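Local coordinates for RagB/SusD family nutrient uptake outer membrane protein (Bacteroides thetaiotaomicron, PDB 7KV2), which probably binds beta-glucans at the outer membrane as a SusD-family surface glycan-binding protein that serves nutrient uptake, at residues P60-A63 / F64-Y67; D184-Y187 / E188-T192; E207-E210 / N211-R214; G461-Y464 / W465-R469. One frame throughout, in Å; residues are numbered along the deposited sequence. Where two conformers were deposited one is given.

Contact 1: P60-A63 / F64-Y67; sequences PDWA and FDEY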
loop_
_atom_site.group_PDB
_atom_site.type_symbol
_atom_site.label_atom_id
_atom_site.label_comp_id
_atom_site.label_asym_id
_atom_site.label_seq_id
_atom_site.Cartn_x
_atom_site.Cartn_y
_atom_site.Cartn_z
ATOM N N PRO A 60 -5.294 -3.041 -8.923
ATOM C CA PRO A 60 -6.456 -2.691 -8.111
ATOM C C PRO A 60 -6.876 -1.222 -8.106
ATOM O O PRO A 60 -8.062 -0.929 -7.911
ATOM C CB PRO A 60 -6.139 -3.123 -6.665
ATOM C CG PRO A 60 -4.728 -3.567 -6.660
ATOM C CD PRO A 60 -4.276 -3.694 -8.104
ATOM N N ASP A 61 -5.957 -0.320 -8.444
ATOM C CA ASP A 61 -6.294 1.117 -8.570
ATOM C C ASP A 61 -7.319 1.344 -9.708
ATOM O O ASP A 61 -8.088 2.344 -9.650
ATOM C CB ASP A 61 -5.009 1.935 -8.741
ATOM C CG ASP A 61 -4.239 1.608 -10.009
ATOM O OD1 ASP A 61 -3.956 0.400 -10.265
ATOM O OD2 ASP A 61 -3.856 2.579 -10.695
ATOM N N TRP A 62 -7.391 0.450 -10.699
ATOM C CA TRP A 62 -8.434 0.515 -11.755
ATOM C C TRP A 62 -8.532 -0.844 -12.448
ATOM O O TRP A 62 -7.694 -1.151 -13.332
ATOM C CB TRP A 62 -8.172 1.655 -12.734
ATOM C CG TRP A 62 -9.046 1.676 -13.949
ATOM C CD1 TRP A 62 -8.614 1.617 -15.241
ATOM C CD2 TRP A 62 -10.484 1.682 -14.009
ATOM N NE1 TRP A 62 -9.673 1.618 -16.101
ATOM C CE2 TRP A 62 -10.833 1.687 -15.379
ATOM C CE3 TRP A 62 -11.507 1.706 -13.051
ATOM C CZ2 TRP A 62 -12.158 1.674 -15.815
ATOM C CZ3 TRP A 62 -12.817 1.699 -13.473
ATOM C CH2 TRP A 62 -13.134 1.660 -14.840
ATOM N N ALA A 63 -9.523 -1.647 -12.044
ATOM C CA ALA A 63 -9.693 -3.015 -12.561
ATOM C C ALA A 63 -11.117 -3.498 -12.255
ATOM O O ALA A 63 -11.687 -3.114 -11.196
ATOM C CB ALA A 63 -8.653 -3.921 -11.932
ATOM N N PHE A 64 -11.670 -4.335 -13.138
ATOM C CA PHE A 64 -12.995 -4.972 -12.880
ATOM C C PHE A 64 -14.023 -3.878 -12.612
ATOM O O PHE A 64 -14.840 -4.057 -11.693
ATOM C CB PHE A 64 -12.883 -5.955 -11.708
ATOM C CG PHE A 64 -11.860 -7.040 -11.936
ATOM C CD1 PHE A 64 -12.098 -8.056 -12.866
ATOM C CD2 PHE A 64 -10.642 -7.036 -11.261
ATOM C CE1 PHE A 64 -11.132 -9.018 -13.134
ATOM C CE2 PHE A 64 -9.695 -8.026 -11.501
ATOM C CZ PHE A 64 -9.941 -9.019 -12.434
ATOM N N ASP A 65 -13.918 -2.772 -13.362
ATOM C CA ASP A 65 -14.798 -1.572 -13.366
ATOM C C ASP A 65 -14.849 -0.876 -11.999
ATOM O O ASP A 65 -15.751 -0.073 -11.808
ATOM C CB ASP A 65 -16.180 -1.932 -13.911
ATOM C CG ASP A 65 -16.004 -2.525 -15.300
ATOM O OD1 ASP A 65 -15.489 -1.800 -16.174
ATOM O OD2 ASP A 65 -16.260 -3.732 -15.449
ATOM N N GLU A 66 -13.827 -1.050 -11.160
ATOM C CA GLU A 66 -13.715 -0.350 -9.867
ATOM C C GLU A 66 -12.338 0.294 -9.667
ATOM O O GLU A 66 -11.362 -0.202 -10.197
ATOM C CB GLU A 66 -13.870 -1.339 -8.729
ATOM C CG GLU A 66 -15.288 -1.830 -8.648
ATOM C CD GLU A 66 -15.562 -2.781 -7.517
ATOM O OE1 GLU A 66 -15.018 -2.585 -6.422
ATOM O OE2 GLU A 66 -16.408 -3.675 -7.750
ATOM N N TYR A 67 -12.325 1.373 -8.894
ATOM C CA TYR A 67 -11.107 2.024 -8.324
ATOM C C TYR A 67 -10.956 1.566 -6.886
ATOM O O TYR A 67 -11.763 1.992 -6.022
ATOM C CB TYR A 67 -11.257 3.540 -8.412
ATOM C CG TYR A 67 -11.543 4.038 -9.795
ATOM C CD1 TYR A 67 -10.525 4.267 -10.700
ATOM C CD2 TYR A 67 -12.840 4.296 -10.214
ATOM C CE1 TYR A 67 -10.776 4.706 -11.981
ATOM C CE2 TYR A 67 -13.109 4.727 -11.500
ATOM C CZ TYR A 67 -12.073 4.962 -12.379
ATOM O OH TYR A 67 -12.274 5.402 -13.664
#

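Contact 2: D184-Y187 / E188-T192; sequences DQLY and EKMVT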
loop_
_atom_site.group_PDB
_atom_site.type_symbol
_atom_site.label_atom_id
_atom_site.label_comp_id
_atom_site.label_asym_id
_atom_site.label_seq_id
_atom_site.Cartn_x
_atom_site.Cartn_y
_atom_site.Cartn_z
ATOM N N ASP A 184 -6.731 -17.023 11.057
ATOM C CA ASP A 184 -5.597 -17.684 11.769
ATOM C C ASP A 184 -5.063 -18.852 10.939
ATOM O O ASP A 184 -3.828 -19.032 10.873
ATOM C CB ASP A 184 -5.991 -18.210 13.151
ATOM C CG ASP A 184 -6.113 -17.143 14.210
ATOM O OD1 ASP A 184 -5.815 -15.947 13.925
ATOM O OD2 ASP A 184 -6.462 -17.517 15.327
ATOM N N GLN A 185 -5.938 -19.622 10.312
ATOM C CA GLN A 185 -5.481 -20.728 9.420
ATOM C C GLN A 185 -4.778 -20.143 8.188
ATOM O O GLN A 185 -3.835 -20.753 7.718
ATOM C CB GLN A 185 -6.658 -21.597 8.969
ATOM C CG GLN A 185 -7.210 -22.494 10.068
ATOM C CD GLN A 185 -8.466 -23.202 9.632
ATOM O OE1 GLN A 185 -9.279 -22.680 8.875
ATOM N NE2 GLN A 185 -8.617 -24.435 10.096
ATOM N N LEU A 186 -5.246 -19.019 7.645
ATOM C CA LEU A 186 -4.607 -18.455 6.422
ATOM C C LEU A 186 -3.217 -17.935 6.807
ATOM O O LEU A 186 -2.251 -18.242 6.090
ATOM C CB LEU A 186 -5.522 -17.398 5.807
ATOM C CG LEU A 186 -4.972 -16.735 4.546
ATOM C CD1 LEU A 186 -4.518 -17.738 3.497
ATOM C CD2 LEU A 186 -5.996 -15.793 3.953
ATOM N N TYR A 187 -3.087 -17.288 7.968
ATOM C CA TYR A 187 -1.792 -16.804 8.510
ATOM C C TYR A 187 -0.785 -17.962 8.499
ATOM O O TYR A 187 0.365 -17.834 8.037
ATOM C CB TYR A 187 -1.942 -16.215 9.918
ATOM C CG TYR A 187 -0.617 -15.960 10.567
ATOM C CD1 TYR A 187 0.166 -14.891 10.150
ATOM C CD2 TYR A 187 -0.062 -16.854 11.463
ATOM C CE1 TYR A 187 1.422 -14.670 10.672
ATOM C CE2 TYR A 187 1.200 -16.652 11.989
ATOM C CZ TYR A 187 1.954 -15.566 11.574
ATOM O OH TYR A 187 3.188 -15.319 12.079
ATOM N N GLU A 188 -1.235 -19.107 8.993
ATOM C CA GLU A 188 -0.395 -20.319 9.081
ATOM C C GLU A 188 0.136 -20.688 7.698
ATOM O O GLU A 188 1.335 -20.941 7.630
ATOM C CB GLU A 188 -1.179 -21.460 9.724
ATOM C CG GLU A 188 -1.273 -21.299 11.220
ATOM C CD GLU A 188 0.051 -21.318 11.964
ATOM O OE1 GLU A 188 0.996 -21.995 11.492
ATOM O OE2 GLU A 188 0.133 -20.636 13.026
ATOM N N LYS A 189 -0.720 -20.742 6.677
ATOM C CA LYS A 189 -0.297 -21.080 5.299
ATOM C C LYS A 189 0.692 -20.001 4.813
ATOM O O LYS A 189 1.728 -20.341 4.173
ATOM C CB LYS A 189 -1.485 -21.140 4.353
ATOM C CG LYS A 189 -2.554 -22.169 4.675
ATOM C CD LYS A 189 -2.177 -23.576 4.319
ATOM C CE LYS A 189 -3.369 -24.503 4.416
ATOM N NZ LYS A 189 -2.931 -25.881 4.726
ATOM N N MET A 190 0.354 -18.727 5.050
ATOM C CA MET A 190 1.192 -17.583 4.568
ATOM C C MET A 190 2.587 -17.645 5.193
ATOM O O MET A 190 3.592 -17.616 4.448
ATOM C CB MET A 190 0.509 -16.256 4.906
ATOM C CG MET A 190 -0.708 -16.032 4.031
ATOM S SD MET A 190 -1.762 -14.657 4.608
ATOM C CE MET A 190 -0.656 -13.243 4.553
ATOM N N VAL A 191 2.683 -17.683 6.511
ATOM C CA VAL A 191 3.999 -17.590 7.180
ATOM C C VAL A 191 4.856 -18.811 6.830
ATOM O O VAL A 191 6.060 -18.627 6.590
ATOM C CB VAL A 191 3.860 -17.320 8.689
ATOM C CG1 VAL A 191 3.442 -18.542 9.495
ATOM C CG2 VAL A 191 5.170 -16.741 9.200
ATOM N N THR A 192 4.269 -20.010 6.739
ATOM C CA THR A 192 5.015 -21.241 6.367
ATOM C C THR A 192 5.550 -21.103 4.932
ATOM O O THR A 192 6.703 -21.463 4.716
ATOM C CB THR A 192 4.148 -22.498 6.546
ATOM O OG1 THR A 192 3.841 -22.561 7.934
ATOM C CG2 THR A 192 4.861 -23.767 6.143
#

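Contact 3: E207-E210 / N211-R214; sequences EDSE and NYGR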
loop_
_atom_site.group_PDB
_atom_site.type_symbol
_atom_site.label_atom_id
_atom_site.label_comp_id
_atom_site.label_asym_id
_atom_site.label_seq_id
_atom_site.Cartn_x
_atom_site.Cartn_y
_atom_site.Cartn_z
ATOM N N GLU A 207 17.667 -5.888 -5.951
ATOM C CA GLU A 207 17.762 -6.033 -7.416
ATOM C C GLU A 207 18.670 -4.977 -8.039
ATOM O O GLU A 207 19.162 -4.106 -7.327
ATOM C CB GLU A 207 16.359 -6.031 -7.993
ATOM C CG GLU A 207 15.822 -7.449 -8.181
ATOM C CD GLU A 207 16.605 -8.326 -9.149
ATOM O OE1 GLU A 207 17.601 -7.827 -9.760
ATOM O OE2 GLU A 207 16.250 -9.525 -9.269
ATOM N N ASP A 208 18.893 -5.108 -9.350
ATOM C CA ASP A 208 19.614 -4.126 -10.185
ATOM C C ASP A 208 18.600 -3.349 -11.033
ATOM O O ASP A 208 17.393 -3.615 -10.941
ATOM C CB ASP A 208 20.700 -4.787 -11.043
ATOM C CG ASP A 208 20.180 -5.835 -12.024
ATOM O OD1 ASP A 208 19.075 -5.706 -12.497
ATOM O OD2 ASP A 208 20.898 -6.813 -12.250
ATOM N N SER A 209 19.098 -2.369 -11.775
ATOM C CA SER A 209 18.276 -1.427 -12.568
ATOM C C SER A 209 17.414 -2.151 -13.583
ATOM O O SER A 209 16.346 -1.633 -13.835
ATOM C CB SER A 209 19.092 -0.423 -13.294
ATOM O OG SER A 209 19.565 0.511 -12.366
ATOM N N GLU A 210 17.915 -3.227 -14.155
ATOM C CA GLU A 210 17.223 -4.059 -15.178
ATOM C C GLU A 210 16.018 -4.790 -14.552
ATOM O O GLU A 210 15.067 -5.090 -15.292
ATOM C CB GLU A 210 18.202 -5.088 -15.771
ATOM C CG GLU A 210 19.410 -4.475 -16.469
ATOM C CD GLU A 210 19.055 -3.388 -17.473
ATOM O OE1 GLU A 210 18.275 -3.678 -18.415
ATOM O OE2 GLU A 210 19.524 -2.237 -17.295
ATOM N N ASN A 211 16.032 -5.107 -13.265
ATOM C CA ASN A 211 15.007 -6.027 -12.710
ATOM C C ASN A 211 14.262 -5.453 -11.500
ATOM O O ASN A 211 13.590 -6.260 -10.818
ATOM C CB ASN A 211 15.696 -7.340 -12.339
ATOM C CG ASN A 211 16.271 -8.023 -13.567
ATOM O OD1 ASN A 211 15.518 -8.451 -14.421
ATOM N ND2 ASN A 211 17.586 -8.036 -13.701
ATOM N N TYR A 212 14.341 -4.141 -11.206
ATOM C CA TYR A 212 13.611 -3.582 -10.039
ATOM C C TYR A 212 12.125 -3.915 -10.235
ATOM O O TYR A 212 11.610 -3.746 -11.354
ATOM C CB TYR A 212 13.866 -2.075 -9.851
ATOM C CG TYR A 212 15.139 -1.728 -9.112
ATOM C CD1 TYR A 212 15.481 -2.356 -7.927
ATOM C CD2 TYR A 212 15.998 -0.748 -9.597
ATOM C CE1 TYR A 212 16.627 -2.023 -7.215
ATOM C CE2 TYR A 212 17.142 -0.405 -8.901
ATOM C CZ TYR A 212 17.449 -1.014 -7.696
ATOM O OH TYR A 212 18.576 -0.648 -6.997
ATOM N N GLY A 213 11.483 -4.377 -9.167
ATOM C CA GLY A 213 10.088 -4.856 -9.174
ATOM C C GLY A 213 10.028 -6.350 -8.905
ATOM O O GLY A 213 8.959 -6.833 -8.532
ATOM N N ARG A 214 11.125 -7.092 -9.143
ATOM C CA ARG A 214 11.158 -8.557 -8.895
ATOM C C ARG A 214 11.199 -8.768 -7.378
ATOM O O ARG A 214 11.731 -7.902 -6.666
ATOM C CB ARG A 214 12.343 -9.257 -9.572
ATOM C CG ARG A 214 12.335 -9.223 -11.100
ATOM C CD ARG A 214 11.400 -10.231 -11.761
ATOM N NE ARG A 214 11.694 -10.431 -13.179
ATOM C CZ ARG A 214 11.394 -11.534 -13.853
ATOM N NH1 ARG A 214 10.765 -12.529 -13.261
ATOM N NH2 ARG A 214 11.749 -11.653 -15.111
#

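Contact 4: G461-Y464 / W465-R469; sequences GKRY and WDLIR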
loop_
_atom_site.group_PDB
_atom_site.type_symbol
_atom_site.label_atom_id
_atom_site.label_comp_id
_atom_site.label_asym_id
_atom_site.label_seq_id
_atom_site.Cartn_x
_atom_site.Cartn_y
_atom_site.Cartn_z
ATOM N N GLY A 461 -1.001 3.186 3.363
ATOM C CA GLY A 461 -1.723 1.932 3.702
ATOM C C GLY A 461 -1.173 1.216 4.927
ATOM O O GLY A 461 -1.213 -0.061 4.960
ATOM N N LYS A 462 -0.675 1.949 5.926
ATOM C CA LYS A 462 -0.077 1.359 7.166
ATOM C C LYS A 462 -0.949 1.619 8.404
ATOM O O LYS A 462 -1.108 0.701 9.232
ATOM C CB LYS A 462 1.312 1.945 7.438
ATOM C CG LYS A 462 2.239 1.911 6.227
ATOM C CD LYS A 462 2.618 0.518 5.789
ATOM C CE LYS A 462 3.427 0.534 4.495
ATOM N NZ LYS A 462 3.986 -0.780 4.106
ATOM N N ARG A 463 -1.522 2.819 8.523
ATOM C CA ARG A 463 -2.070 3.344 9.806
ATOM C C ARG A 463 -3.228 2.452 10.315
ATOM O O ARG A 463 -3.293 2.184 11.545
ATOM C CB ARG A 463 -2.501 4.799 9.595
ATOM C CG ARG A 463 -3.201 5.440 10.788
ATOM C CD ARG A 463 -2.314 5.500 12.034
ATOM N NE ARG A 463 -2.973 6.346 13.025
ATOM C CZ ARG A 463 -2.614 6.441 14.306
ATOM N NH1 ARG A 463 -1.613 5.731 14.787
ATOM N NH2 ARG A 463 -3.268 7.256 15.100
ATOM N N TYR A 464 -4.141 2.070 9.440
ATOM C CA TYR A 464 -5.336 1.306 9.871
ATOM C C TYR A 464 -4.856 0.002 10.505
ATOM O O TYR A 464 -5.287 -0.282 11.642
ATOM C CB TYR A 464 -6.272 1.031 8.718
ATOM C CG TYR A 464 -7.598 0.399 9.106
ATOM C CD1 TYR A 464 -8.388 0.937 10.117
ATOM C CD2 TYR A 464 -8.037 -0.755 8.481
ATOM C CE1 TYR A 464 -9.630 0.396 10.411
ATOM C CE2 TYR A 464 -9.267 -1.332 8.797
ATOM C CZ TYR A 464 -10.061 -0.751 9.767
ATOM O OH TYR A 464 -11.290 -1.283 10.075
ATOM N N TRP A 465 -3.955 -0.708 9.826
ATOM C CA TRP A 465 -3.413 -1.998 10.342
ATOM C C TRP A 465 -2.641 -1.760 11.644
ATOM O O TRP A 465 -2.765 -2.609 12.567
ATOM C CB TRP A 465 -2.601 -2.740 9.278
ATOM C CG TRP A 465 -3.311 -2.777 7.962
ATOM C CD1 TRP A 465 -2.870 -2.194 6.801
ATOM C CD2 TRP A 465 -4.646 -3.222 7.704
ATOM N NE1 TRP A 465 -3.816 -2.303 5.824
ATOM C CE2 TRP A 465 -4.898 -2.972 6.335
ATOM C CE3 TRP A 465 -5.613 -3.918 8.453
ATOM C CZ2 TRP A 465 -6.096 -3.327 5.732
ATOM C CZ3 TRP A 465 -6.799 -4.260 7.854
ATOM C CH2 TRP A 465 -7.036 -3.964 6.517
ATOM N N ASP A 466 -1.861 -0.675 11.756
ATOM C CA ASP A 466 -1.109 -0.365 13.002
ATOM C C ASP A 466 -2.101 -0.145 14.177
ATOM O O ASP A 466 -1.840 -0.649 15.292
ATOM C CB ASP A 466 -0.131 0.804 12.807
ATOM C CG ASP A 466 1.040 0.477 11.886
ATOM O OD1 ASP A 466 1.364 -0.739 11.726
ATOM O OD2 ASP A 466 1.602 1.439 11.298
ATOM N N LEU A 467 -3.184 0.598 13.959
ATOM C CA LEU A 467 -4.198 0.861 15.016
ATOM C C LEU A 467 -4.803 -0.459 15.479
ATOM O O LEU A 467 -4.928 -0.660 16.715
ATOM C CB LEU A 467 -5.306 1.776 14.489
ATOM C CG LEU A 467 -4.892 3.237 14.392
ATOM C CD1 LEU A 467 -5.916 4.038 13.635
ATOM C CD2 LEU A 467 -4.563 3.822 15.775
ATOM N N ILE A 468 -5.156 -1.320 14.540
ATOM C CA ILE A 468 -5.882 -2.570 14.888
ATOM C C ILE A 468 -4.895 -3.449 15.675
ATOM O O ILE A 468 -5.283 -3.900 16.752
ATOM C CB ILE A 468 -6.468 -3.281 13.663
ATOM C CG1 ILE A 468 -7.621 -2.485 13.053
ATOM C CG2 ILE A 468 -6.891 -4.694 14.045
ATOM C CD1 ILE A 468 -8.145 -3.032 11.757
ATOM N N ARG A 469 -3.670 -3.684 15.163
ATOM C CA ARG A 469 -2.742 -4.708 15.724
ATOM C C ARG A 469 -2.225 -4.289 17.100
ATOM O O ARG A 469 -1.799 -5.202 17.860
ATOM C CB ARG A 469 -1.569 -5.001 14.793
ATOM C CG ARG A 469 -0.521 -3.898 14.714
ATOM C CD ARG A 469 0.453 -4.159 13.576
ATOM N NE ARG A 469 1.403 -3.068 13.457
ATOM C CZ ARG A 469 2.390 -2.804 14.332
ATOM N NH1 ARG A 469 2.611 -3.590 15.366
ATOM N NH2 ARG A 469 3.193 -1.770 14.153
HETATM O O HOH W 1 1.152 -1.280 9.154
#

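Contact 1: P60-A63 / F64-Y67
The carbonyl oxygen of Glu66 is met by two donors of unequal strength. The amide of Ala63 reaches Glu66 O at 3.0 Å, with an N-H...O angle of 166° and an approach nearly along the C=O axis; the CA-H of Trp62 adds a weaker contact, Trp62 CA to Glu66 O being 3.4 Å. In return Glu66 N binds Ala63 O at 3.0 Å, but from well above the carbonyl plane. The two bonds make Ala63 and Glu66 an antiparallel hydrogen-bonded pair, and Phe64 and Asp65, both at positive phi, turn the chain between them. One step outward, the side chains of Trp62 and Tyr67 form an offset stack: the six-membered ring of Trp62 and the Tyr67 ring have centroids 4.4 Å apart and planes at 20°. Trp62 CE3 lies over the Tyr67 face, 3.3 Å from CE1, while Tyr67 OH sits above the rim of the indole. Trp62 reaches this place because its CG stands opposite the backbone N (chi1 171°). Asp61 O, buried without a conventional partner, lies at the Tyr67 ring edge, 3.3 Å from CD1, and takes a CA-H...O contact from Tyr67 CA. Beyond the turn, Asp61 OD2 forms a salt bridge with Arg286 and a hydrogen bond with Thr297, Phe64 rests on helix 110-130, and Trp319 meets Tyr67 edge-to-face. A bound molecule, probably from the crystallisation liquor, lies about 3 Å from the Tyr67 side chain (nearest atoms) and may mark a pocket. The motif is a type I' beta turn closed by a single antiparallel bridge, without regular flanking strands.

Contact 2: D184-Y187 / E188-T192
This is an i to i+4 contact along one alpha helix, 183-200, where Tyr187 meets Val191 and Leu186 meets Met190; the helix packs between helices 137-162 and 217-231 in a region related to tetratricopeptide repeats. The backbone evidence is regular: Val191 N binds Tyr187 O at 2.8 Å with an N-H...O angle of 176°, and Met190 N binds Leu186 O at 2.8 Å. The two side-chain pairs face different helices. Leu186 CG touches Met190 SD at 3.8 Å, and both side chains lie against Trp159 of helix 137-162. Tyr187 and Val191 instead face helix 217-231, touching Val228 and Tyr224 respectively. With CG of Tyr187 pointing opposite its backbone N (chi1 169°), the ring swings along the helix, and Val191 CG1 comes over its face, 4.2 Å from the centroid in a CH-pi contact. The hydroxyl is hydrogen-bonded to Asp233. Exchanging Tyr187 for an alanine would probably leave Val191 CG1 without its aromatic face and Asp233 without its hydroxyl partner. Further on, Glu188 O accepts two bonds from opposite faces of its plane, from Thr192 N and, at 3.0 Å, from Thr192 OG1.

Contact 3: E207-E210 / N211-R214
Asp208 and Asn211 meet through both side chain and backbone in a surface loop that joins helices 183-200 and 217-231 and runs into a type II beta turn from Asn211 to Arg214. Asn211 ND2 gives a hydrogen bond of 3.0 Å to the syn lone pair of Asp208 OD1, bent to 136° at the hydrogen, with the oxygen tilted from the amide plane. Asn211 N binds Asp208 O at 3.1 Å and has a weak second bond to OD1. The carboxylate can serve both nitrogens because its CG sits between the backbone N and the carbonyl carbon (chi1 61°). On another side of Asn211, the bent chain of Glu207 brings OE1 to 3.2 Å from Asn211 CB; the anti lone pair of Glu207 OE1 takes the amide of Asp208 at 3.0 Å, which ties the Glu207 carboxylate back onto the chain. The Tyr212 ring carries Asp208 O over one face, 3.5 Å from CG, and its CD1 lies 3.8 Å from Glu207 CB. Farther out, Trp269 stacks on Tyr212 and Arg206 NE holds its hydroxyl. Replacing Tyr212 by an alanine is likely to leave Trp269 without its stacking partner and Arg206 NE without that oxygen. Gly213 takes backbone angles at which a CB would jam against the preceding carbonyl oxygen, and the turn then closes with Arg214 N bound to Asn211 O at 3.1 Å.

Contact 4: G461-Y464 / W465-R469
Helix 463-469, in the SusD-family part of the chain, begins just after Gly461 and Lys462, and most of this contact is i to i+4 packing at its first turns. Lys462 O takes the amide of Asp466 at 3.0 Å, in the carbonyl plane, and also accepts from a water that gives its other hydrogen to Asp466 OD1 at 2.6 Å. That same carboxylate oxygen is gripped side-on by Arg469: NE lies 2.9 Å and NH2 3.2 Å from Asp466 OD1, both from one face of the carboxylate. The second carboxylate oxygen pairs with Arg453, while Arg469 NH1 turns to Glu414. On a different side of the helix, Arg463 is bent at chi2 (61°), which lays the flat of its guanidinium against Leu467: CD2 sits over its centre, 3.6 Å from CZ, leaving NH2 to a salt bridge with Asp79. The Tyr464 ring, its hydroxyl hydrogen-bonded to Trp489, has Ile468 CD1 over one face in a CH-pi contact, 3.7 Å from the centroid. Its edge points at the face of Trp465, a T-shaped pair with Tyr464 and Trp465 six-membered ring centroids 5.1 Å apart and planes at 60°. The indole edge in turn meets a backbone oxygen, Trp465 CD1 being 3.3 Å from Gly461 O. This suggests that the charges of a largely buried helix are matched by opposite charges, some from distant parts of the chain: with two arginines and a water around it, Asp466 probably stays ionised, and methyl groups of Leu467 and Ile468 cover flat groups.

How the contacts relate
All four contacts are local and lie in series, so none encloses or crosses another. Contact 1 reverses the chain between helices 43-53 and 70-75 and leans on helix 110-130. Contact 2 closes no loop but lies along helix 183-200; contact 3 then shapes the loop from that helix to helix 217-231, with its centre about 28 Å from that of contact 2. Helix 217-231 is touched by both contact 2, at Tyr224 and Val228, and contact 4, much later in the chain, at Met229 and Tyr230. Contacts 3 and 4 lie on opposite sides of the chain's centre. Contacts 2 and 4 come closest, about 11 Å between nearest atoms, with contacts 1 and 4 at about 12 Å.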